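Local atomic coordinates of NAD-dependent epimerase/dehydratase (Methanobrevibacter ruminantium, PDB entry 6DNT), a protein that probably interconverts UDP-N-acetylglucosamine and its C4 epimer with the help of bound NAD, and here also holds UDP-N-acetylmuramic acid, a bacterial cell-wall intermediate. Residues 129-138 and 180-191; 197-205 and 260-271. All blocks are in the same frame, centred on the assembly; numbering follows the deposited sequence.

Contact 1: residues 129-138 and 180-191; sequences NIDASLKLFI and QKASCELYLKSF. With NAD (nicotinamide-adenine-dinucleotide), chain B.
Phe137 drops as a knob into a hole formed by Cys184, Tyr187, Leu188 and Phe191. Leu188 CD2 sits over the centre of one face of the Phe137 ring, 3.6 Å from its centroid, a CH-pi contact; a branched leucine suits the place because CG rests on the same face beside it. One turn back, Leu134 repeats the theme: CG lies anti to the backbone N (chi1 -179°), which carries CD1 over the Tyr187 ring, 3.7 Å from the centroid. That methyl also reaches Phe191 CZ at 3.5 Å. Ile130 CG2 meets the edge of the Tyr187 ring, 4.0 Å from CE2, while Ile130 CD1 presses on Ser183. Cys184 is the reciprocal knob, set among Asn129, Ile130, Ser133 and Phe137, with SG 3.5 Å from Ser133 OG. At the segments' N-terminal ends the amides of Asn129 and Gln180 are turned 68° apart, and Asn129 ND2 donates to Gln180 OE1 (3.0 Å); Leu112 N holds Asn129 OD1. Tyr187 OH bonds Asn126 and Gln180 of the second subunit, and the Tyr187 of that subunit takes Gln180 NE2 of this chain. Lys181 NZ donates to O3D of the nicotinamide-side ribose of NAD at 2.8 Å. Nearly parallel at 22°, the segments belong to the two long helices that pair across the dimer interface, and Lys181, with Tyr177 one turn earlier, forms the YxxxK motif of extended short-chain dehydrogenases/reductases.

Contact 2: residues 197-205 and 260-271; sequences LDYVALRYF and SAESDYNGVINV. With NAD (nicotinamide-adenine-dinucleotide), chain B.
Tyr199 O, Ala201 N and O, Arg203 N and O, and Phe205 N bond in turn to Gly267, Ile269 and Val271, a regular parallel ladder. Its straightest rung is Val271 N to Arg203 O (2.9 Å, 172° at the hydrogen). Just before the ladder, Asn266 uses its side chain: OD1 accepts from Tyr199 N at 3.0 Å, in a more bent bond (141°). Arg203, extended from CG to NE, is salt-bridged to Glu185, and Tyr157 OH binds both its NH1 and Asn270 OD1. Across from Arg203, Val268 CG2 lies over one face of the guanidinium, 3.2 Å from NE. The pairing places strand 267-271 beside strand 199-208 in the Rossmann-type sheet; residues 198-202 also bond through their backbone to strand 147-153. On the face bearing Leu202, its CD2 meets Val271 CG2 at 3.7 Å, and Ser260 OG, itself bonded to Ala256 O, also touches Leu202 CD2. Glycine suits position 267 because at its backbone angles a CB would jam against the preceding carbonyl O and clash with Tyr265 OH; the Gly267 backbone lies against the Tyr199 ring. Phe205 turns its edge to Asn270 OD1, CE1 at 3.6 Å, while Tyr204 CE2 comes within 3.5 Å of NAD O4D.

Contact 1 closes before contact 2 opens along the chain, and they lie about 14 Å apart, centre to centre, within the same NAD-binding domain. Helix 176-195 gives contact 1 one of its sides and leads directly into strand 199-208, the first strand of contact 2; it also packs against that strand, with Glu185 on Ala201 and with Leu188 and Lys189 on Tyr199. Both contacts reach NAD: contact 1 at the nicotinamide-side ribose by Lys181, contact 2 beside the nicotinamide by Tyr204 and Phe205. Contact 1 also meets the second subunit, whereas contact 2 stays within its own chain.

Contact 1: residues 129-138 and 180-191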
loop_
_atom_site.group_PDB
_atom_site.type_symbol
_atom_site.label_atom_id
_atom_site.label_comp_id
_atom_site.label_asym_id
_atom_site.label_seq_id
_atom_site.Cartn_x
_atom_site.Cartn_y
_atom_site.Cartn_z
ATOM N N ASN A 129 -4.522 -1.555 10.738
ATOM C CA ASN A 129 -3.164 -1.539 10.222
ATOM C C ASN A 129 -2.893 -0.453 9.205
ATOM O O ASN A 129 -1.771 0.022 9.144
ATOM C CB ASN A 129 -2.776 -2.903 9.682
ATOM C CG ASN A 129 -2.741 -3.970 10.765
ATOM O OD1 ASN A 129 -2.747 -3.662 11.952
ATOM N ND2 ASN A 129 -2.693 -5.231 10.354
ATOM N N ILE A 130 -3.862 -0.111 8.377
ATOM C CA ILE A 130 -3.707 1.031 7.476
ATOM C C ILE A 130 -4.418 2.263 8.021
ATOM O O ILE A 130 -3.780 3.322 8.164
ATOM C CB ILE A 130 -4.171 0.722 6.040
ATOM C CG1 ILE A 130 -3.312 -0.397 5.442
ATOM C CG2 ILE A 130 -4.061 1.994 5.183
ATOM C CD1 ILE A 130 -3.668 -0.762 4.014
ATOM N N ASP A 131 -5.729 2.160 8.286
ATOM C CA ASP A 131 -6.515 3.357 8.624
ATOM C C ASP A 131 -5.967 4.028 9.889
ATOM O O ASP A 131 -5.726 5.242 9.910
ATOM C CB ASP A 131 -8.010 3.073 8.802
ATOM C CG ASP A 131 -8.686 2.541 7.555
ATOM O OD1 ASP A 131 -8.144 2.650 6.427
ATOM O OD2 ASP A 131 -9.817 2.009 7.706
ATOM N N ALA A 132 -5.721 3.238 10.927
ATOM C CA ALA A 132 -5.217 3.803 12.183
ATOM C C ALA A 132 -3.821 4.375 12.029
ATOM O O ALA A 132 -3.510 5.411 12.620
ATOM C CB ALA A 132 -5.229 2.770 13.291
ATOM N N SER A 133 -2.982 3.711 11.223
ATOM C CA SER A 133 -1.632 4.181 10.971
ATOM C C SER A 133 -1.693 5.530 10.256
ATOM O O SER A 133 -0.950 6.461 10.592
ATOM C CB SER A 133 -0.869 3.189 10.111
ATOM O OG SER A 133 -0.685 1.971 10.810
ATOM N N LEU A 134 -2.581 5.635 9.279
ATOM C CA LEU A 134 -2.706 6.890 8.536
ATOM C C LEU A 134 -3.160 8.016 9.444
ATOM O O LEU A 134 -2.622 9.140 9.370
ATOM C CB LEU A 134 -3.668 6.735 7.360
ATOM C CG LEU A 134 -3.842 7.986 6.506
ATOM C CD1 LEU A 134 -2.535 8.380 5.850
ATOM C CD2 LEU A 134 -4.909 7.742 5.461
ATOM N N LYS A 135 -4.134 7.735 10.300
ATOM C CA LYS A 135 -4.586 8.760 11.259
ATOM C C LYS A 135 -3.431 9.233 12.128
ATOM O O LYS A 135 -3.299 10.433 12.405
ATOM C CB LYS A 135 -5.740 8.260 12.134
ATOM C CG LYS A 135 -7.072 8.173 11.421
ATOM C CD LYS A 135 -8.177 7.823 12.410
ATOM C CE LYS A 135 -9.572 7.919 11.809
ATOM N NZ LYS A 135 -10.624 7.663 12.844
ATOM N N LEU A 136 -2.576 8.301 12.539
ATOM C CA LEU A 136 -1.412 8.647 13.324
ATOM C C LEU A 136 -0.428 9.508 12.530
ATOM O O LEU A 136 0.074 10.528 13.026
ATOM C CB LEU A 136 -0.725 7.384 13.871
ATOM C CG LEU A 136 0.535 7.571 14.717
ATOM C CD1 LEU A 136 0.206 8.197 16.062
ATOM C CD2 LEU A 136 1.244 6.222 14.871
ATOM N N PHE A 137 -0.163 9.110 11.286
ATOM C CA PHE A 137 0.799 9.824 10.458
ATOM C C PHE A 137 0.314 11.249 10.146
ATOM O O PHE A 137 1.136 12.174 10.057
ATOM C CB PHE A 137 1.100 9.079 9.156
ATOM C CG PHE A 137 1.646 7.672 9.329
ATOM C CD1 PHE A 137 2.245 7.236 10.511
ATOM C CD2 PHE A 137 1.558 6.776 8.261
ATOM C CE1 PHE A 137 2.718 5.933 10.611
ATOM C CE2 PHE A 137 2.051 5.489 8.358
ATOM C CZ PHE A 137 2.633 5.072 9.533
ATOM N N ILE A 138 -1.001 11.424 9.994
ATOM C CA ILE A 138 -1.580 12.766 9.790
ATOM C C ILE A 138 -1.328 13.633 11.026
ATOM O O ILE A 138 -0.856 14.768 10.927
ATOM C CB ILE A 138 -3.086 12.683 9.458
ATOM C CG1 ILE A 138 -3.284 12.067 8.061
ATOM C CG2 ILE A 138 -3.729 14.067 9.527
ATOM C CD1 ILE A 138 -4.699 11.572 7.799
ATOM N N GLN A 180 -0.767 -4.590 3.985
ATOM C CA GLN A 180 -0.966 -3.490 4.949
ATOM C C GLN A 180 0.332 -2.870 5.433
ATOM O O GLN A 180 0.462 -1.646 5.445
ATOM C CB GLN A 180 -1.833 -3.949 6.122
ATOM C CG GLN A 180 -3.264 -4.237 5.672
ATOM C CD GLN A 180 -4.056 -5.270 6.462
ATOM O OE1 GLN A 180 -3.571 -5.776 7.511
ATOM N NE2 GLN A 180 -5.237 -5.578 6.018
ATOM N N LYS A 181 1.308 -3.688 5.809
ATOM C CA LYS A 181 2.610 -3.148 6.194
ATOM C C LYS A 181 3.297 -2.412 5.039
ATOM O O LYS A 181 3.833 -1.312 5.223
ATOM C CB LYS A 181 3.515 -4.233 6.786
ATOM C CG LYS A 181 3.039 -4.744 8.132
ATOM C CD LYS A 181 2.987 -3.641 9.174
ATOM C CE LYS A 181 2.813 -4.163 10.584
ATOM N NZ LYS A 181 2.851 -3.052 11.557
ATOM N N ALA A 182 3.225 -2.982 3.844
ATOM C CA ALA A 182 3.761 -2.324 2.664
ATOM C C ALA A 182 3.051 -0.996 2.395
ATOM O O ALA A 182 3.707 0.003 2.067
ATOM C CB ALA A 182 3.691 -3.235 1.455
ATOM N N SER A 183 1.723 -0.983 2.536
ATOM C CA SER A 183 0.932 0.248 2.354
ATOM C C SER A 183 1.386 1.344 3.312
ATOM O O SER A 183 1.566 2.492 2.903
ATOM C CB SER A 183 -0.568 -0.009 2.530
ATOM O OG SER A 183 -1.299 1.216 2.561
ATOM N N CYS A 184 1.605 0.982 4.574
ATOM C CA CYS A 184 2.098 1.944 5.557
ATOM C C CYS A 184 3.455 2.508 5.157
ATOM O O CYS A 184 3.680 3.718 5.311
ATOM C CB CYS A 184 2.212 1.334 6.942
ATOM S SG CYS A 184 0.621 0.943 7.717
ATOM N N GLU A 185 4.355 1.656 4.654
ATOM C CA GLU A 185 5.661 2.132 4.192
ATOM C C GLU A 185 5.486 3.151 3.051
ATOM O O GLU A 185 6.195 4.170 2.980
ATOM C CB GLU A 185 6.523 0.985 3.674
ATOM C CG GLU A 185 7.033 0.024 4.738
ATOM C CD GLU A 185 8.057 -0.954 4.173
ATOM O OE1 GLU A 185 8.624 -0.667 3.081
ATOM O OE2 GLU A 185 8.314 -2.005 4.802
ATOM N N LEU A 186 4.561 2.847 2.143
ATOM C CA LEU A 186 4.290 3.730 1.006
ATOM C C LEU A 186 3.680 5.040 1.466
ATOM O O LEU A 186 4.016 6.094 0.944
ATOM C CB LEU A 186 3.353 3.054 -0.002
ATOM C CG LEU A 186 3.969 1.834 -0.684
ATOM C CD1 LEU A 186 2.902 1.016 -1.394
ATOM C CD2 LEU A 186 5.092 2.235 -1.615
ATOM N N TYR A 187 2.773 4.983 2.427
ATOM C CA TYR A 187 2.238 6.229 2.974
ATOM C C TYR A 187 3.347 7.073 3.593
ATOM O O TYR A 187 3.367 8.307 3.405
ATOM C CB TYR A 187 1.139 5.980 3.988
ATOM C CG TYR A 187 -0.266 6.046 3.456
ATOM C CD1 TYR A 187 -0.695 7.109 2.651
ATOM C CD2 TYR A 187 -1.198 5.089 3.821
ATOM C CE1 TYR A 187 -2.000 7.188 2.211
ATOM C CE2 TYR A 187 -2.512 5.164 3.393
ATOM C CZ TYR A 187 -2.902 6.226 2.580
ATOM O OH TYR A 187 -4.196 6.363 2.171
ATOM N N LEU A 188 4.267 6.440 4.328
ATOM C CA LEU A 188 5.355 7.202 4.955
ATOM C C LEU A 188 6.215 7.893 3.903
ATOM O O LEU A 188 6.540 9.073 4.046
ATOM C CB LEU A 188 6.198 6.327 5.875
ATOM C CG LEU A 188 5.502 5.987 7.191
ATOM C CD1 LEU A 188 6.202 4.831 7.903
ATOM C CD2 LEU A 188 5.396 7.193 8.112
ATOM N N LYS A 189 6.554 7.174 2.841
ATOM C CA LYS A 189 7.285 7.781 1.721
ATOM C C LYS A 189 6.510 8.995 1.186
ATOM O O LYS A 189 7.079 10.092 1.034
ATOM C CB LYS A 189 7.559 6.736 0.628
ATOM C CG LYS A 189 8.114 7.285 -0.679
ATOM C CD LYS A 189 9.415 8.055 -0.495
ATOM C CE LYS A 189 9.904 8.583 -1.840
ATOM N NZ LYS A 189 11.254 9.180 -1.699
ATOM N N SER A 190 5.213 8.832 0.954
ATOM C CA SER A 190 4.415 9.919 0.408
ATOM C C SER A 190 4.297 11.101 1.371
ATOM O O SER A 190 4.206 12.255 0.930
ATOM C CB SER A 190 3.032 9.432 -0.023
ATOM O OG SER A 190 2.134 9.255 1.060
ATOM N N PHE A 191 4.274 10.824 2.669
ATOM C CA PHE A 191 4.209 11.890 3.681
ATOM C C PHE A 191 5.544 12.635 3.799
ATOM O O PHE A 191 5.551 13.832 4.087
ATOM C CB PHE A 191 3.738 11.340 5.033
ATOM C CG PHE A 191 2.244 11.308 5.198
ATOM C CD1 PHE A 191 1.424 10.801 4.201
ATOM C CD2 PHE A 191 1.653 11.784 6.362
ATOM C CE1 PHE A 191 0.044 10.776 4.359
ATOM C CE2 PHE A 191 0.274 11.776 6.518
ATOM C CZ PHE A 191 -0.531 11.261 5.513
HETATM P PA NAD B . 1.728 -7.301 19.985
HETATM O O1A NAD B . 2.365 -7.865 21.218
HETATM O O2A NAD B . 0.369 -7.777 19.604
HETATM O O5B NAD B . 1.727 -5.699 20.174
HETATM C C5B NAD B . 0.775 -4.871 19.511
HETATM C C4B NAD B . 0.218 -3.944 20.573
HETATM O O4B NAD B . -0.661 -3.013 19.939
HETATM C C3B NAD B . -0.607 -4.676 21.626
HETATM O O3B NAD B . -0.178 -4.257 22.914
HETATM C C2B NAD B . -2.051 -4.312 21.324
HETATM O O2B NAD B . -2.932 -4.255 22.459
HETATM C C1B NAD B . -1.897 -2.966 20.644
HETATM N N9A NAD B . -2.905 -2.622 19.630
HETATM C C8A NAD B . -3.293 -3.366 18.565
HETATM N N7A NAD B . -4.194 -2.691 17.808
HETATM C C5A NAD B . -4.351 -1.467 18.384
HETATM C C6A NAD B . -5.144 -0.261 18.101
HETATM N N6A NAD B . -5.954 -0.226 17.031
HETATM N N1A NAD B . -5.021 0.797 18.962
HETATM C C2A NAD B . -4.210 0.757 20.033
HETATM N N3A NAD B . -3.450 -0.317 20.354
HETATM C C4A NAD B . -3.496 -1.429 19.565
HETATM O O3 NAD B . 2.709 -7.501 18.723
HETATM P PN NAD B . 4.283 -7.352 18.636
HETATM O O1N NAD B . 4.846 -6.584 19.794
HETATM O O2N NAD B . 4.872 -8.691 18.282
HETATM O O5D NAD B . 4.371 -6.461 17.309
HETATM C C5D NAD B . 4.682 -5.066 17.406
HETATM C C4D NAD B . 4.859 -4.524 15.990
HETATM O O4D NAD B . 5.950 -5.200 15.361
HETATM C C3D NAD B . 3.633 -4.739 15.109
HETATM O O3D NAD B . 3.446 -3.619 14.226
HETATM C C2D NAD B . 3.993 -5.975 14.322
HETATM O O2D NAD B . 3.270 -6.056 13.101
HETATM C C1D NAD B . 5.482 -5.785 14.137
HETATM N N1N NAD B . 6.239 -7.011 13.862
HETATM C C2N NAD B . 6.374 -7.973 14.790
HETATM C C3N NAD B . 7.111 -9.122 14.521
HETATM C C7N NAD B . 7.290 -10.246 15.516
HETATM O O7N NAD B . 7.963 -11.215 15.182
HETATM N N7N NAD B . 6.710 -10.220 16.711
HETATM C C4N NAD B . 7.717 -9.232 13.266
HETATM C C5N NAD B . 7.558 -8.235 12.319
HETATM C C6N NAD B . 6.796 -7.128 12.638
HETATM O O HOH W 1 0.487 -1.443 10.776
#

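Contact 2: residues 197-205 and 260-271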
loop_
_atom_site.group_PDB
_atom_site.type_symbol
_atom_site.label_atom_id
_atom_site.label_comp_id
_atom_site.label_asym_id
_atom_site.label_seq_id
_atom_site.Cartn_x
_atom_site.Cartn_y
_atom_site.Cartn_z
ATOM N N LEU A 197 7.645 14.906 6.493
ATOM C CA LEU A 197 7.691 14.064 7.683
ATOM C C LEU A 197 8.859 13.088 7.582
ATOM O O LEU A 197 8.969 12.357 6.615
ATOM C CB LEU A 197 6.381 13.297 7.849
ATOM C CG LEU A 197 6.262 12.364 9.062
ATOM C CD1 LEU A 197 6.348 13.160 10.356
ATOM C CD2 LEU A 197 4.949 11.590 9.012
ATOM N N ASP A 198 9.731 13.088 8.582
ATOM C CA ASP A 198 10.866 12.185 8.606
ATOM C C ASP A 198 10.474 10.876 9.278
ATOM O O ASP A 198 9.677 10.865 10.209
ATOM C CB ASP A 198 12.037 12.845 9.334
ATOM C CG ASP A 198 12.661 13.977 8.516
ATOM O OD1 ASP A 198 12.446 14.043 7.281
ATOM O OD2 ASP A 198 13.355 14.808 9.128
ATOM N N TYR A 199 11.030 9.780 8.790
ATOM C CA TYR A 199 10.618 8.459 9.254
ATOM C C TYR A 199 11.687 7.420 8.997
ATOM O O TYR A 199 12.508 7.573 8.098
ATOM C CB TYR A 199 9.323 8.011 8.550
ATOM C CG TYR A 199 9.575 7.573 7.119
ATOM C CD1 TYR A 199 9.652 8.499 6.105
ATOM C CD2 TYR A 199 9.798 6.233 6.799
ATOM C CE1 TYR A 199 9.914 8.120 4.798
ATOM C CE2 TYR A 199 10.077 5.845 5.506
ATOM C CZ TYR A 199 10.121 6.789 4.503
ATOM O OH TYR A 199 10.376 6.411 3.196
ATOM N N VAL A 200 11.647 6.352 9.787
ATOM C CA VAL A 200 12.315 5.110 9.437
ATOM C C VAL A 200 11.281 4.001 9.561
ATOM O O VAL A 200 10.562 3.938 10.556
ATOM C CB VAL A 200 13.525 4.799 10.330
ATOM C CG1 VAL A 200 13.968 3.352 10.150
ATOM C CG2 VAL A 200 14.695 5.738 10.032
ATOM N N ALA A 201 11.202 3.151 8.541
ATOM C CA ALA A 201 10.399 1.950 8.587
ATOM C C ALA A 201 11.365 0.797 8.798
ATOM O O ALA A 201 12.333 0.637 8.053
ATOM C CB ALA A 201 9.627 1.788 7.288
ATOM N N LEU A 202 11.116 -0.000 9.823
ATOM C CA LEU A 202 12.002 -1.109 10.171
ATOM C C LEU A 202 11.339 -2.433 9.790
ATOM O O LEU A 202 10.286 -2.770 10.317
ATOM C CB LEU A 202 12.312 -1.067 11.665
ATOM C CG LEU A 202 13.094 0.162 12.150
ATOM C CD1 LEU A 202 13.123 0.222 13.664
ATOM C CD2 LEU A 202 14.512 0.187 11.587
ATOM N N ARG A 203 11.960 -3.190 8.888
ATOM C CA ARG A 203 11.418 -4.486 8.489
ATOM C C ARG A 203 11.994 -5.556 9.411
ATOM O O ARG A 203 13.125 -6.018 9.212
ATOM C CB ARG A 203 11.724 -4.789 7.039
ATOM C CG ARG A 203 10.979 -3.881 6.080
ATOM C CD ARG A 203 11.343 -4.181 4.650
ATOM N NE ARG A 203 10.657 -3.271 3.747
ATOM C CZ ARG A 203 11.028 -3.040 2.489
ATOM N NH1 ARG A 203 12.076 -3.658 1.942
ATOM N NH2 ARG A 203 10.353 -2.165 1.764
ATOM N N TYR A 204 11.227 -5.925 10.436
ATOM C CA TYR A 204 11.691 -6.951 11.379
ATOM C C TYR A 204 11.608 -8.317 10.732
ATOM O O TYR A 204 10.673 -8.620 9.991
ATOM C CB TYR A 204 10.860 -7.016 12.664
ATOM C CG TYR A 204 10.638 -5.714 13.394
ATOM C CD1 TYR A 204 11.563 -4.678 13.336
ATOM C CD2 TYR A 204 9.494 -5.535 14.148
ATOM C CE1 TYR A 204 11.344 -3.485 14.018
ATOM C CE2 TYR A 204 9.265 -4.355 14.839
ATOM C CZ TYR A 204 10.190 -3.334 14.760
ATOM O OH TYR A 204 9.957 -2.161 15.443
ATOM N N PHE A 205 12.584 -9.154 11.052
ATOM C CA PHE A 205 12.532 -10.551 10.666
ATOM C C PHE A 205 11.943 -11.291 11.871
ATOM O O PHE A 205 10.967 -10.796 12.463
ATOM C CB PHE A 205 13.896 -10.997 10.100
ATOM C CG PHE A 205 14.105 -10.561 8.671
ATOM C CD1 PHE A 205 14.194 -9.201 8.346
ATOM C CD2 PHE A 205 14.177 -11.494 7.644
ATOM C CE1 PHE A 205 14.344 -8.795 7.028
ATOM C CE2 PHE A 205 14.345 -11.096 6.331
ATOM C CZ PHE A 205 14.429 -9.746 6.015
ATOM N N SER A 260 17.205 4.456 15.429
ATOM C CA SER A 260 16.533 5.015 14.253
ATOM C C SER A 260 15.947 6.403 14.533
ATOM O O SER A 260 15.964 7.294 13.660
ATOM C CB SER A 260 15.410 4.093 13.771
ATOM O OG SER A 260 15.937 2.866 13.322
ATOM N N ALA A 261 15.417 6.568 15.735
ATOM C CA ALA A 261 14.848 7.845 16.155
ATOM C C ALA A 261 15.920 8.923 16.181
ATOM O O ALA A 261 15.663 10.062 15.796
ATOM C CB ALA A 261 14.199 7.721 17.529
ATOM N N GLU A 262 17.116 8.549 16.626
ATOM C CA GLU A 262 18.251 9.473 16.769
ATOM C C GLU A 262 19.003 9.736 15.461
ATOM O O GLU A 262 19.762 10.699 15.382
ATOM C CB GLU A 262 19.241 8.930 17.805
ATOM C CG GLU A 262 18.652 8.778 19.199
ATOM C CD GLU A 262 19.579 8.063 20.170
ATOM O OE1 GLU A 262 20.357 7.169 19.752
ATOM O OE2 GLU A 262 19.523 8.397 21.371
ATOM N N SER A 263 18.800 8.886 14.456
ATOM C CA SER A 263 19.495 8.971 13.169
ATOM C C SER A 263 18.943 10.072 12.268
ATOM O O SER A 263 17.767 10.437 12.381
ATOM C CB SER A 263 19.366 7.626 12.429
ATOM O OG SER A 263 19.950 7.659 11.125
ATOM N N ASP A 264 19.791 10.587 11.373
ATOM C CA ASP A 264 19.351 11.513 10.317
ATOM C C ASP A 264 18.804 10.791 9.085
ATOM O O ASP A 264 18.312 11.433 8.158
ATOM C CB ASP A 264 20.495 12.446 9.883
ATOM C CG ASP A 264 20.810 13.526 10.915
ATOM O OD1 ASP A 264 19.946 13.863 11.758
ATOM O OD2 ASP A 264 21.940 14.057 10.863
ATOM N N TYR A 265 18.883 9.464 9.070
ATOM C CA TYR A 265 18.436 8.679 7.931
ATOM C C TYR A 265 16.903 8.616 7.835
ATOM O O TYR A 265 16.223 8.439 8.844
ATOM C CB TYR A 265 19.012 7.266 8.044
ATOM C CG TYR A 265 18.592 6.348 6.935
ATOM C CD1 TYR A 265 19.164 6.438 5.669
ATOM C CD2 TYR A 265 17.621 5.378 7.154
ATOM C CE1 TYR A 265 18.772 5.581 4.644
ATOM C CE2 TYR A 265 17.221 4.533 6.142
ATOM C CZ TYR A 265 17.794 4.626 4.901
ATOM O OH TYR A 265 17.379 3.753 3.923
ATOM N N ASN A 266 16.380 8.775 6.622
ATOM C CA ASN A 266 14.967 8.492 6.327
ATOM C C ASN A 266 14.883 7.354 5.341
ATOM O O ASN A 266 15.552 7.380 4.313
ATOM C CB ASN A 266 14.265 9.701 5.721
ATOM C CG ASN A 266 14.218 10.858 6.669
ATOM O OD1 ASN A 266 13.645 10.754 7.749
ATOM N ND2 ASN A 266 14.861 11.967 6.294
ATOM N N GLY A 267 14.039 6.364 5.619
ATOM C CA GLY A 267 13.881 5.253 4.681
ATOM C C GLY A 267 13.555 3.963 5.390
ATOM O O GLY A 267 13.024 3.980 6.502
ATOM N N VAL A 268 13.903 2.858 4.741
ATOM C CA VAL A 268 13.505 1.517 5.189
ATOM C C VAL A 268 14.758 0.689 5.444
ATOM O O VAL A 268 15.708 0.754 4.655
ATOM C CB VAL A 268 12.528 0.831 4.197
ATOM C CG1 VAL A 268 13.119 0.670 2.800
ATOM C CG2 VAL A 268 12.071 -0.521 4.725
ATOM N N ILE A 269 14.774 -0.046 6.559
ATOM C CA ILE A 269 15.946 -0.831 6.973
ATOM C C ILE A 269 15.481 -2.190 7.496
ATOM O O ILE A 269 14.570 -2.255 8.304
ATOM C CB ILE A 269 16.735 -0.127 8.104
ATOM C CG1 ILE A 269 17.198 1.273 7.681
ATOM C CG2 ILE A 269 17.938 -0.955 8.522
ATOM C CD1 ILE A 269 17.745 2.091 8.833
ATOM N N ASN A 270 16.111 -3.265 7.029
ATOM C CA ASN A 270 15.909 -4.609 7.602
ATOM C C ASN A 270 16.512 -4.683 9.003
ATOM O O ASN A 270 17.627 -4.200 9.222
ATOM C CB ASN A 270 16.612 -5.684 6.771
ATOM C CG ASN A 270 15.990 -5.895 5.417
ATOM O OD1 ASN A 270 14.794 -5.722 5.226
ATOM N ND2 ASN A 270 16.809 -6.323 4.461
ATOM N N VAL A 271 15.817 -5.306 9.949
ATOM C CA VAL A 271 16.394 -5.539 11.269
ATOM C C VAL A 271 16.408 -7.039 11.531
ATOM O O VAL A 271 15.366 -7.674 11.674
ATOM C CB VAL A 271 15.677 -4.782 12.408
ATOM C CG1 VAL A 271 16.553 -4.795 13.663
ATOM C CG2 VAL A 271 15.402 -3.350 11.994
HETATM P PA NAD B . 1.728 -7.301 19.985
HETATM O O1A NAD B . 2.365 -7.865 21.218
HETATM O O2A NAD B . 0.369 -7.777 19.604
HETATM O O5B NAD B . 1.727 -5.699 20.174
HETATM C C5B NAD B . 0.775 -4.871 19.511
HETATM C C4B NAD B . 0.218 -3.944 20.573
HETATM O O4B NAD B . -0.661 -3.013 19.939
HETATM C C3B NAD B . -0.607 -4.676 21.626
HETATM O O3B NAD B . -0.178 -4.257 22.914
HETATM C C2B NAD B . -2.051 -4.312 21.324
HETATM O O2B NAD B . -2.932 -4.255 22.459
HETATM C C1B NAD B . -1.897 -2.966 20.644
HETATM N N9A NAD B . -2.905 -2.622 19.630
HETATM C C8A NAD B . -3.293 -3.366 18.565
HETATM N N7A NAD B . -4.194 -2.691 17.808
HETATM C C5A NAD B . -4.351 -1.467 18.384
HETATM C C6A NAD B . -5.144 -0.261 18.101
HETATM N N6A NAD B . -5.954 -0.226 17.031
HETATM N N1A NAD B . -5.021 0.797 18.962
HETATM C C2A NAD B . -4.210 0.757 20.033
HETATM N N3A NAD B . -3.450 -0.317 20.354
HETATM C C4A NAD B . -3.496 -1.429 19.565
HETATM O O3 NAD B . 2.709 -7.501 18.723
HETATM P PN NAD B . 4.283 -7.352 18.636
HETATM O O1N NAD B . 4.846 -6.584 19.794
HETATM O O2N NAD B . 4.872 -8.691 18.282
HETATM O O5D NAD B . 4.371 -6.461 17.309
HETATM C C5D NAD B . 4.682 -5.066 17.406
HETATM C C4D NAD B . 4.859 -4.524 15.990
HETATM O O4D NAD B . 5.950 -5.200 15.361
HETATM C C3D NAD B . 3.633 -4.739 15.109
HETATM O O3D NAD B . 3.446 -3.619 14.226
HETATM C C2D NAD B . 3.993 -5.975 14.322
HETATM O O2D NAD B . 3.270 -6.056 13.101
HETATM C C1D NAD B . 5.482 -5.785 14.137
HETATM N N1N NAD B . 6.239 -7.011 13.862
HETATM C C2N NAD B . 6.374 -7.973 14.790
HETATM C C3N NAD B . 7.111 -9.122 14.521
HETATM C C7N NAD B . 7.290 -10.246 15.516
HETATM O O7N NAD B . 7.963 -11.215 15.182
HETATM N N7N NAD B . 6.710 -10.220 16.711
HETATM C C4N NAD B . 7.717 -9.232 13.266
HETATM C C5N NAD B . 7.558 -8.235 12.319
HETATM C C6N NAD B . 6.796 -7.128 12.638
#